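Local coordinates for protein argonaute (PDB 5G5S) that cuts single-stranded target DNA under the direction of short single-stranded DNA guides, and may defend the cell against invading genetic elements, at residues H166-D169 with F170-R173; I560-N564 with K565-F569; L642-C646 with G647-G651. One frame throughout, in Å; residues are numbered along the deposited sequence.

Interaction 1. Residues H166-D169 with F170-R173; sequences HLWD and FVNR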
ATOM      1  N   HIS A 166      -4.691 -23.806   8.555  1.00 79.29           N
ATOM      2  CA  HIS A 166      -5.067 -22.615   9.322  1.00 79.43           C
ATOM      3  C   HIS A 166      -3.898 -21.715   9.745  1.00 79.39           C
ATOM      4  O   HIS A 166      -2.751 -22.158   9.799  1.00 77.85           O
ATOM      5  CB  HIS A 166      -5.921 -22.990  10.516  1.00 82.44           C
ATOM      6  CG  HIS A 166      -5.157 -23.717  11.562  1.00 87.78           C
ATOM      7  ND1 HIS A 166      -5.133 -25.097  11.598  1.00 90.56           N
ATOM      8  CD2 HIS A 166      -4.384 -23.236  12.560  1.00 91.48           C
ATOM      9  CE1 HIS A 166      -4.395 -25.412  12.645  1.00 91.95           C
ATOM     10  NE2 HIS A 166      -3.905 -24.323  13.243  1.00 92.83           N
ATOM     11  N   LEU A 167      -4.220 -20.460  10.081  1.00 74.89           N
ATOM     12  CA  LEU A 167      -3.277 -19.417  10.463  1.00 74.29           C
ATOM     13  C   LEU A 167      -2.283 -19.757  11.598  1.00 78.12           C
ATOM     14  O   LEU A 167      -1.095 -19.479  11.428  1.00 76.64           O
ATOM     15  CB  LEU A 167      -4.011 -18.069  10.646  1.00 75.44           C
ATOM     16  CG  LEU A 167      -3.217 -16.802  10.964  1.00 79.67           C
ATOM     17  CD1 LEU A 167      -2.131 -16.533   9.939  1.00 77.53           C
ATOM     18  CD2 LEU A 167      -4.148 -15.614  11.058  1.00 82.20           C
ATOM     19  N   TRP A 168      -2.738 -20.401  12.697  1.00 76.05           N
ATOM     20  CA  TRP A 168      -1.863 -20.786  13.823  1.00 77.16           C
ATOM     21  C   TRP A 168      -0.815 -21.859  13.488  1.00 80.07           C
ATOM     22  O   TRP A 168       0.356 -21.678  13.845  1.00 79.28           O
ATOM     23  CB  TRP A 168      -2.667 -21.124  15.092  1.00 78.90           C
ATOM     24  CG  TRP A 168      -1.854 -21.388  16.337  1.00 82.17           C
ATOM     25  CD1 TRP A 168      -1.968 -22.463  17.172  1.00 86.72           C
ATOM     26  CD2 TRP A 168      -0.806 -20.565  16.885  1.00 82.87           C
ATOM     27  NE1 TRP A 168      -1.073 -22.354  18.212  1.00 88.11           N
ATOM     28  CE2 TRP A 168      -0.348 -21.199  18.062  1.00 89.00           C
ATOM     29  CE3 TRP A 168      -0.218 -19.344  16.504  1.00 83.43           C
ATOM     30  CZ2 TRP A 168       0.668 -20.652  18.864  1.00 89.92           C
ATOM     31  CZ3 TRP A 168       0.818 -18.828  17.271  1.00 86.10           C
ATOM     32  CH2 TRP A 168       1.238 -19.468  18.446  1.00 88.74           C
ATOM     33  N   ASP A 169      -1.215 -22.961  12.807  1.00 76.17           N
ATOM     34  CA  ASP A 169      -0.275 -24.025  12.411  1.00 76.47           C
ATOM     35  C   ASP A 169       0.633 -23.529  11.311  1.00 81.01           C
ATOM     36  O   ASP A 169       1.809 -23.904  11.268  1.00 81.32           O
ATOM     37  CB  ASP A 169      -0.998 -25.298  11.920  1.00 78.88           C
ATOM     38  CG  ASP A 169      -1.356 -26.318  12.991  1.00 93.11           C
ATOM     39  OD1 ASP A 169      -1.670 -25.900  14.134  1.00 93.97           O
ATOM     40  OD2 ASP A 169      -1.450 -27.524  12.655  1.00103.90           O
ATOM     41  N   PHE A 170       0.085 -22.679  10.418  1.00 76.62           N
ATOM     42  CA  PHE A 170       0.818 -22.104   9.304  1.00 74.52           C
ATOM     43  C   PHE A 170       2.007 -21.292   9.807  1.00 79.48           C
ATOM     44  O   PHE A 170       3.109 -21.421   9.261  1.00 78.67           O
ATOM     45  CB  PHE A 170      -0.122 -21.279   8.405  1.00 75.52           C
ATOM     46  CG  PHE A 170       0.562 -20.704   7.195  1.00 76.32           C
ATOM     47  CD1 PHE A 170       0.810 -21.492   6.076  1.00 79.12           C
ATOM     48  CD2 PHE A 170       1.025 -19.396   7.196  1.00 77.80           C
ATOM     49  CE1 PHE A 170       1.473 -20.967   4.964  1.00 79.69           C
ATOM     50  CE2 PHE A 170       1.695 -18.878   6.089  1.00 80.67           C
ATOM     51  CZ  PHE A 170       1.900 -19.661   4.974  1.00 78.63           C
ATOM     52  N   VAL A 171       1.791 -20.491  10.877  1.00 78.00           N
ATOM     53  CA  VAL A 171       2.829 -19.646  11.492  1.00 78.53           C
ATOM     54  C   VAL A 171       3.712 -20.431  12.499  1.00 84.60           C
ATOM     55  O   VAL A 171       4.289 -19.846  13.418  1.00 85.39           O
ATOM     56  CB  VAL A 171       2.294 -18.279  12.025  1.00 83.30           C
ATOM     57  CG1 VAL A 171       1.669 -17.459  10.902  1.00 82.68           C
ATOM     58  CG2 VAL A 171       1.314 -18.445  13.191  1.00 84.70           C
ATOM     59  N   ASN A 172       3.813 -21.772  12.293  1.00 82.11           N
ATOM     60  CA  ASN A 172       4.587 -22.748  13.073  1.00 83.27           C
ATOM     61  C   ASN A 172       4.386 -22.623  14.587  1.00 88.51           C
ATOM     62  O   ASN A 172       5.325 -22.813  15.361  1.00 89.07           O
ATOM     63  CB  ASN A 172       6.076 -22.713  12.669  1.00 85.68           C
ATOM     64  CG  ASN A 172       6.348 -23.255  11.279  1.00104.92           C
ATOM     65  OD1 ASN A 172       6.001 -24.406  10.938  1.00 96.52           O
ATOM     66  ND2 ASN A 172       7.001 -22.443  10.456  1.00 92.02           N
ATOM     67  N   ARG A 173       3.142 -22.308  14.997  1.00 85.92           N
ATOM     68  CA  ARG A 173       2.729 -22.099  16.380  1.00 88.24           C
ATOM     69  C   ARG A 173       3.672 -21.152  17.166  1.00 94.06           C
ATOM     70  O   ARG A 173       4.049 -21.441  18.307  1.00 97.21           O
ATOM     71  CB  ARG A 173       2.434 -23.428  17.097  1.00 90.94           C
ATOM     72  CG  ARG A 173       1.254 -24.188  16.487  1.00100.79           C
ATOM     73  CD  ARG A 173       0.765 -25.308  17.375  1.00112.08           C
ATOM     74  NE  ARG A 173      -0.536 -25.817  16.937  1.00116.27           N
ATOM     75  CZ  ARG A 173      -1.280 -26.676  17.630  1.00130.74           C
ATOM     76  NH1 ARG A 173      -0.860 -27.135  18.803  1.00119.08           N
ATOM     77  NH2 ARG A 173      -2.452 -27.077  17.157  1.00115.60           N
TER
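One face of the Trp168 indole carries the backbone and aliphatic stem of Arg173: Arg173 CA stands 3.5 Å from the centroid of the six-membered ring and only 11° off its normal, a CH-pi contact. Beyond CA, Arg173 CG lies 3.4 Å from Trp168 NE1, and the guanidinium plane is turned just 20° from the indole plane. Val171 CG2 approaches Trp168 CE3 obliquely at 3.8 Å. The edge of the guanidinium meets Asp169, whose OD1 takes a salt-bridge hydrogen bond from Arg173 NE at 3.0 Å; the donor comes from above the carboxylate plane, and the two flat groups are 67° apart. Arg173 NH2 and His166 NE2 each add a weak bond to the same oxygen. These contacts sit on a Schellman motif that ends the short helix starting after His166: Arg173 N reaches back to Trp168 O at 3.1 Å, and a weaker bond joins Asn172 N to Asp169 O, with Asn172 at positive phi. Trp168 CG, anti to the backbone N, sets the indole where Arg173 CA lies over it. Leu167 CD1 touches Val171 CG1 at 4.0 Å, and both side chains also pack on Leu178 of the next helix in the PAZ domain.

Interaction 2. Residues I560-N564 with K565-F569; sequences IDMEN and KNILF
Two bends in the Lys565 chain, at chi2 (-69°) and chi4 (74°), curl it back over the loop so that its ammonium group reaches Asp561, while a bend at chi3 (77°) swings the methyl of Met562 toward Ile567 and Phe569. Lys565 NZ gives a hydrogen bond of 2.8 Å to Asp561 O, arriving from above the carbonyl plane. The carboxylate of the same aspartate is a more distant partner: Asp561 OD2 lies 3.9 Å from Lys565 NZ, a long salt bridge, the two side chains crossing at about a right angle. Midway along the lysine, CG passes 3.1 Å from Glu563 O, so the aliphatic part of the chain lies against the backbone it spans.

The apolar half of the contact is built by Met562. Its CG is 3.6 Å from Ile567 CD1, again with the side chains crossing nearly perpendicularly, and its CE meets Phe569 CZ at 3.8 Å near the plane of the ring, at the edge. Residues 560-564 lie in the loop between helix 547-556 and strand 566-571 of the PIWI sheet, whose fold is of the RNase H type; Met562 packs on Ile551 and Leu554 of that helix, and Phe569 on Ile551.

The polar and apolar parts are thus separated: the lysine charge is probably met chiefly by the Asp561 carbonyl, with a weak bond to Tyr501 OH as well, while the nearby Asp561 carboxylate probably adds mainly longer-range electrostatic attraction.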
ATOM      1  N   ILE A 560       4.015  21.234  13.662  1.00 70.95           N
ATOM      2  CA  ILE A 560       4.356  21.551  12.274  1.00 69.75           C
ATOM      3  C   ILE A 560       3.614  22.843  11.909  1.00 74.44           C
ATOM      4  O   ILE A 560       2.400  22.936  12.121  1.00 73.48           O
ATOM      5  CB  ILE A 560       4.062  20.369  11.298  1.00 70.35           C
ATOM      6  CG1 ILE A 560       4.956  19.139  11.624  1.00 70.36           C
ATOM      7  CG2 ILE A 560       4.233  20.793   9.828  1.00 69.26           C
ATOM      8  CD1 ILE A 560       4.316  17.806  11.415  1.00 69.15           C
ATOM      9  N   ASP A 561       4.349  23.856  11.411  1.00 72.50           N
ATOM     10  CA  ASP A 561       3.732  25.113  10.989  1.00 72.36           C
ATOM     11  C   ASP A 561       2.974  24.825   9.702  1.00 72.57           C
ATOM     12  O   ASP A 561       3.558  24.412   8.700  1.00 70.62           O
ATOM     13  CB  ASP A 561       4.767  26.247  10.809  1.00 76.03           C
ATOM     14  CG  ASP A 561       4.207  27.604  10.376  1.00 85.69           C
ATOM     15  OD1 ASP A 561       2.984  27.835  10.554  1.00 84.01           O
ATOM     16  OD2 ASP A 561       4.998  28.448   9.893  1.00 94.14           O
ATOM     17  N   MET A 562       1.663  24.974   9.760  1.00 69.63           N
ATOM     18  CA  MET A 562       0.843  24.693   8.594  1.00 69.26           C
ATOM     19  C   MET A 562       0.028  25.843   8.055  1.00 71.69           C
ATOM     20  O   MET A 562      -0.869  25.640   7.239  1.00 70.08           O
ATOM     21  CB  MET A 562       0.073  23.393   8.771  1.00 71.02           C
ATOM     22  CG  MET A 562       0.920  22.237   8.310  1.00 74.03           C
ATOM     23  SD  MET A 562       0.280  20.684   8.803  1.00 77.62           S
ATOM     24  CE  MET A 562      -1.073  20.483   7.624  1.00 72.81           C
ATOM     25  N   GLU A 563       0.417  27.063   8.462  1.00 68.79           N
ATOM     26  CA  GLU A 563      -0.177  28.328   8.057  1.00 69.23           C
ATOM     27  C   GLU A 563       0.636  28.919   6.921  1.00 73.09           C
ATOM     28  O   GLU A 563       1.868  28.773   6.911  1.00 72.65           O
ATOM     29  CB  GLU A 563      -0.174  29.306   9.232  1.00 72.58           C
ATOM     30  CG  GLU A 563      -0.868  28.775  10.477  1.00 84.62           C
ATOM     31  CD  GLU A 563      -0.985  29.724  11.657  1.00109.03           C
ATOM     32  OE1 GLU A 563      -0.361  30.813  11.631  1.00 97.17           O
ATOM     33  OE2 GLU A 563      -1.707  29.367  12.616  1.00107.21           O
ATOM     34  N   ASN A 564      -0.048  29.636   5.987  1.00 68.77           N
ATOM     35  CA  ASN A 564       0.560  30.334   4.835  1.00 68.13           C
ATOM     36  C   ASN A 564       1.410  29.377   3.972  1.00 70.24           C
ATOM     37  O   ASN A 564       2.444  29.754   3.405  1.00 71.93           O
ATOM     38  CB  ASN A 564       1.345  31.547   5.322  1.00 65.95           C
ATOM     39  CG  ASN A 564       0.644  32.293   6.438  1.00 82.18           C
ATOM     40  OD1 ASN A 564      -0.525  32.679   6.329  1.00 78.11           O
ATOM     41  ND2 ASN A 564       1.336  32.493   7.549  1.00 72.79           N
ATOM     42  N   LYS A 565       0.934  28.125   3.886  1.00 62.55           N
ATOM     43  CA  LYS A 565       1.584  27.032   3.197  1.00 60.85           C
ATOM     44  C   LYS A 565       0.745  26.506   2.048  1.00 64.68           C
ATOM     45  O   LYS A 565      -0.461  26.737   1.989  1.00 63.28           O
ATOM     46  CB  LYS A 565       1.847  25.880   4.194  1.00 61.65           C
ATOM     47  CG  LYS A 565       2.794  26.199   5.365  1.00 66.06           C
ATOM     48  CD  LYS A 565       4.257  26.410   4.953  1.00 74.00           C
ATOM     49  CE  LYS A 565       5.127  26.876   6.095  1.00 82.68           C
ATOM     50  NZ  LYS A 565       5.414  25.779   7.056  1.00 87.52           N
ATOM     51  N   ASN A 566       1.407  25.786   1.128  1.00 61.43           N
ATOM     52  CA  ASN A 566       0.805  25.070   0.014  1.00 59.29           C
ATOM     53  C   ASN A 566       1.139  23.618   0.299  1.00 61.95           C
ATOM     54  O   ASN A 566       2.306  23.240   0.254  1.00 61.87           O
ATOM     55  CB  ASN A 566       1.347  25.536  -1.349  1.00 57.11           C
ATOM     56  CG  ASN A 566       0.508  25.020  -2.491  1.00 66.93           C
ATOM     57  OD1 ASN A 566      -0.364  24.158  -2.323  1.00 60.52           O
ATOM     58  ND2 ASN A 566       0.719  25.549  -3.670  1.00 65.34           N
ATOM     59  N   ILE A 567       0.124  22.842   0.719  1.00 58.10           N
ATOM     60  CA  ILE A 567       0.246  21.449   1.164  1.00 55.83           C
ATOM     61  C   ILE A 567      -0.593  20.535   0.310  1.00 58.97           C
ATOM     62  O   ILE A 567      -1.774  20.801   0.086  1.00 59.72           O
ATOM     63  CB  ILE A 567      -0.124  21.303   2.684  1.00 58.64           C
ATOM     64  CG1 ILE A 567       0.742  22.228   3.574  1.00 60.65           C
ATOM     65  CG2 ILE A 567      -0.017  19.857   3.173  1.00 56.58           C
ATOM     66  CD1 ILE A 567       0.062  22.649   4.835  1.00 67.78           C
ATOM     67  N   LEU A 568       0.017  19.428  -0.137  1.00 54.23           N
ATOM     68  CA  LEU A 568      -0.647  18.403  -0.925  1.00 52.11           C
ATOM     69  C   LEU A 568      -0.707  17.124  -0.091  1.00 53.75           C
ATOM     70  O   LEU A 568       0.333  16.653   0.357  1.00 52.04           O
ATOM     71  CB  LEU A 568       0.098  18.169  -2.268  1.00 51.30           C
ATOM     72  CG  LEU A 568      -0.362  16.966  -3.129  1.00 53.99           C
ATOM     73  CD1 LEU A 568      -1.757  17.171  -3.683  1.00 53.67           C
ATOM     74  CD2 LEU A 568       0.628  16.648  -4.241  1.00 53.32           C
ATOM     75  N   PHE A 569      -1.925  16.590   0.142  1.00 50.87           N
ATOM     76  CA  PHE A 569      -2.135  15.329   0.865  1.00 50.44           C
ATOM     77  C   PHE A 569      -2.405  14.188  -0.103  1.00 54.08           C
ATOM     78  O   PHE A 569      -3.190  14.317  -1.045  1.00 52.92           O
ATOM     79  CB  PHE A 569      -3.271  15.401   1.889  1.00 52.38           C
ATOM     80  CG  PHE A 569      -2.939  16.180   3.137  1.00 53.70           C
ATOM     81  CD1 PHE A 569      -3.209  17.544   3.217  1.00 55.57           C
ATOM     82  CD2 PHE A 569      -2.415  15.541   4.256  1.00 54.23           C
ATOM     83  CE1 PHE A 569      -2.930  18.254   4.382  1.00 56.78           C
ATOM     84  CE2 PHE A 569      -2.129  16.256   5.418  1.00 56.29           C
ATOM     85  CZ  PHE A 569      -2.366  17.611   5.467  1.00 54.66           C
TER

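Interaction 3. Residues L642-C646 with G647-G651; sequences LRFNC and GNEEG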
ATOM      1  N   LEU A 642      -8.719  17.550  -5.314  1.00 55.58           N
ATOM      2  CA  LEU A 642      -9.471  18.663  -4.739  1.00 56.42           C
ATOM      3  C   LEU A 642      -8.562  19.751  -4.207  1.00 61.37           C
ATOM      4  O   LEU A 642      -7.443  19.478  -3.787  1.00 60.28           O
ATOM      5  CB  LEU A 642     -10.389  18.167  -3.605  1.00 56.64           C
ATOM      6  CG  LEU A 642     -11.464  17.130  -3.979  1.00 61.08           C
ATOM      7  CD1 LEU A 642     -11.967  16.396  -2.744  1.00 60.72           C
ATOM      8  CD2 LEU A 642     -12.606  17.775  -4.773  1.00 62.52           C
ATOM      9  N   ARG A 643      -9.057  20.991  -4.222  1.00 60.29           N
ATOM     10  CA  ARG A 643      -8.333  22.156  -3.737  1.00 59.84           C
ATOM     11  C   ARG A 643      -9.198  22.975  -2.802  1.00 62.87           C
ATOM     12  O   ARG A 643     -10.275  23.424  -3.201  1.00 63.31           O
ATOM     13  CB  ARG A 643      -7.839  23.012  -4.915  1.00 58.93           C
ATOM     14  CG  ARG A 643      -7.183  24.323  -4.480  1.00 61.66           C
ATOM     15  CD  ARG A 643      -6.719  25.125  -5.656  1.00 65.47           C
ATOM     16  NE  ARG A 643      -5.594  24.487  -6.340  1.00 69.88           N
ATOM     17  CZ  ARG A 643      -5.253  24.724  -7.600  1.00 80.82           C
ATOM     18  NH1 ARG A 643      -5.953  25.577  -8.334  1.00 73.66           N
ATOM     19  NH2 ARG A 643      -4.223  24.091  -8.144  1.00 69.50           N
ATOM     20  N   PHE A 644      -8.713  23.183  -1.561  1.00 58.18           N
ATOM     21  CA  PHE A 644      -9.363  24.031  -0.558  1.00 58.16           C
ATOM     22  C   PHE A 644      -8.477  25.246  -0.393  1.00 61.19           C
ATOM     23  O   PHE A 644      -7.331  25.130   0.038  1.00 58.93           O
ATOM     24  CB  PHE A 644      -9.599  23.293   0.781  1.00 59.27           C
ATOM     25  CG  PHE A 644     -10.432  22.046   0.600  1.00 59.61           C
ATOM     26  CD1 PHE A 644      -9.831  20.826   0.300  1.00 59.66           C
ATOM     27  CD2 PHE A 644     -11.823  22.104   0.663  1.00 61.19           C
ATOM     28  CE1 PHE A 644     -10.605  19.686   0.083  1.00 60.11           C
ATOM     29  CE2 PHE A 644     -12.595  20.955   0.471  1.00 62.72           C
ATOM     30  CZ  PHE A 644     -11.981  19.751   0.200  1.00 59.43           C
ATOM     31  N   ASN A 645      -9.002  26.404  -0.784  1.00 60.28           N
ATOM     32  CA  ASN A 645      -8.285  27.674  -0.775  1.00 62.08           C
ATOM     33  C   ASN A 645      -9.283  28.814  -0.534  1.00 68.89           C
ATOM     34  O   ASN A 645     -10.317  28.873  -1.208  1.00 69.93           O
ATOM     35  CB  ASN A 645      -7.564  27.856  -2.147  1.00 60.73           C
ATOM     36  CG  ASN A 645      -6.541  28.971  -2.231  1.00 69.16           C
ATOM     37  OD1 ASN A 645      -6.698  30.041  -1.661  1.00 63.51           O
ATOM     38  ND2 ASN A 645      -5.497  28.777  -3.025  1.00 61.65           N
ATOM     39  N   CYS A 646      -8.983  29.706   0.427  1.00 66.04           N
ATOM     40  CA  CYS A 646      -9.824  30.872   0.739  1.00 69.22           C
ATOM     41  C   CYS A 646     -11.301  30.527   1.027  1.00 74.20           C
ATOM     42  O   CYS A 646     -12.205  31.250   0.592  1.00 75.16           O
ATOM     43  CB  CYS A 646      -9.696  31.930  -0.359  1.00 71.13           C
ATOM     44  SG  CYS A 646     -10.088  33.611   0.182  1.00 77.93           S
ATOM     45  N   GLY A 647     -11.527  29.417   1.726  1.00 69.47           N
ATOM     46  CA  GLY A 647     -12.871  28.967   2.072  1.00 69.59           C
ATOM     47  C   GLY A 647     -13.651  28.346   0.927  1.00 71.35           C
ATOM     48  O   GLY A 647     -14.843  28.065   1.084  1.00 70.13           O
ATOM     49  N   ASN A 648     -12.994  28.117  -0.227  1.00 67.62           N
ATOM     50  CA  ASN A 648     -13.655  27.521  -1.391  1.00 68.12           C
ATOM     51  C   ASN A 648     -13.165  26.122  -1.678  1.00 70.88           C
ATOM     52  O   ASN A 648     -12.015  25.797  -1.392  1.00 69.46           O
ATOM     53  CB  ASN A 648     -13.489  28.381  -2.656  1.00 70.71           C
ATOM     54  CG  ASN A 648     -13.875  29.829  -2.523  1.00 91.41           C
ATOM     55  OD1 ASN A 648     -13.093  30.722  -2.869  1.00 80.71           O
ATOM     56  ND2 ASN A 648     -15.086  30.098  -2.042  1.00 89.51           N
ATOM     57  N   GLU A 649     -14.044  25.305  -2.268  1.00 68.31           N
ATOM     58  CA  GLU A 649     -13.751  23.947  -2.703  1.00 66.61           C
ATOM     59  C   GLU A 649     -13.725  23.967  -4.239  1.00 71.19           C
ATOM     60  O   GLU A 649     -14.620  24.538  -4.873  1.00 70.80           O
ATOM     61  CB  GLU A 649     -14.805  22.952  -2.189  1.00 67.96           C
ATOM     62  CG  GLU A 649     -14.496  21.507  -2.581  1.00 77.90           C
ATOM     63  CD  GLU A 649     -15.603  20.509  -2.311  1.00102.76           C
ATOM     64  OE1 GLU A 649     -16.481  20.795  -1.466  1.00102.93           O
ATOM     65  OE2 GLU A 649     -15.587  19.431  -2.949  1.00 97.97           O
ATOM     66  N   GLU A 650     -12.701  23.326  -4.822  1.00 67.40           N
ATOM     67  CA  GLU A 650     -12.485  23.267  -6.266  1.00 68.35           C
ATOM     68  C   GLU A 650     -11.971  21.884  -6.656  1.00 69.62           C
ATOM     69  O   GLU A 650     -10.995  21.394  -6.080  1.00 67.60           O
ATOM     70  CB  GLU A 650     -11.459  24.351  -6.635  1.00 70.65           C
ATOM     71  CG  GLU A 650     -11.112  24.537  -8.094  1.00 84.29           C
ATOM     72  CD  GLU A 650     -10.125  25.669  -8.324  1.00110.43           C
ATOM     73  OE1 GLU A 650      -9.791  26.376  -7.342  1.00 90.75           O
ATOM     74  OE2 GLU A 650      -9.701  25.863  -9.487  1.00106.43           O
ATOM     75  N   GLY A 651     -12.657  21.273  -7.617  1.00 65.41           N
ATOM     76  CA  GLY A 651     -12.294  19.995  -8.208  1.00 62.81           C
ATOM     77  C   GLY A 651     -11.343  20.238  -9.359  1.00 67.23           C
ATOM     78  O   GLY A 651     -11.676  20.980 -10.284  1.00 68.00           O
TER
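Phe644 and Glu649 run side by side and point the same way, as do Arg643 and Glu650, but the two pairs project from different faces of the hairpin and meet through different chemistry. On the face of Phe644, Glu649 and Leu642, Phe644 CE2 lies 3.6 Å from Glu649 CG, an oblique approach to the aliphatic part of the glutamate, with ring and carboxylate planes 35° apart. Extended beyond CG, which is anti to the backbone N, the Glu649 chain runs alongside the ring and brings OE2 to 3.9 Å from Leu642 CD2, where the leucine and the glutamate lie askew. The carboxylate is held by Arg580 through a salt bridge, and Phe644 packs on Leu583 and Ser587 of helix 577-590.

The backbone is a beta hairpin with a two-residue loop, its strands 636-645 and 648-652 belonging to the mixed sheet of the PIWI domain. Asn645 to Asn648 form a type I' turn with Cys646 and Gly647 at its corners, both at positive phi. Asn645 and Asn648 are a hydrogen-bonded antiparallel pair, joined by Asn645 N to Asn648 O at 3.1 Å and by Asn648 N to Asn645 O at 2.9 Å; Phe644 and Glu649 form the non-hydrogen-bonded pair next to them, and Arg643 with Glu650 the following hydrogen-bonded one.

On the face of Arg643 and Glu650, the flat groups of these two stand almost perpendicular, 87° apart. Arg643 NH1 stays 3.9 Å from Glu650 OE2, only a long salt bridge, while the aliphatic Arg643 CD passes 3.7 Å from Glu650 OE1. A bend at chi3 (-69°) turns the guanidinium out of line with its stem; the stronger carboxylate partner of Arg643 is Glu595 of the adjacent strand 593-600, which NE reaches through a salt bridge.

Overall arrangement
Along the chain, interaction 1 comes first, in the PAZ domain, which binds the guide's 3' end; interactions 2 and 3 follow in turn within the PIWI domain. Interaction 1 lies on the opposite side of the chain's centre from the others, its centre about 46 Å from that of interaction 2 and about 50 Å from that of interaction 3. The latter two are about 14 Å apart between centres and about 6 Å between nearest atoms, without touching. They share one mixed sheet, in which strand 593-600 sits between strand 566-571 and strand 636-645. Thus two contacts lie on the PIWI sheet, which carries the probable catalytic residue Asp506, while interaction 1 belongs to the distant PAZ domain.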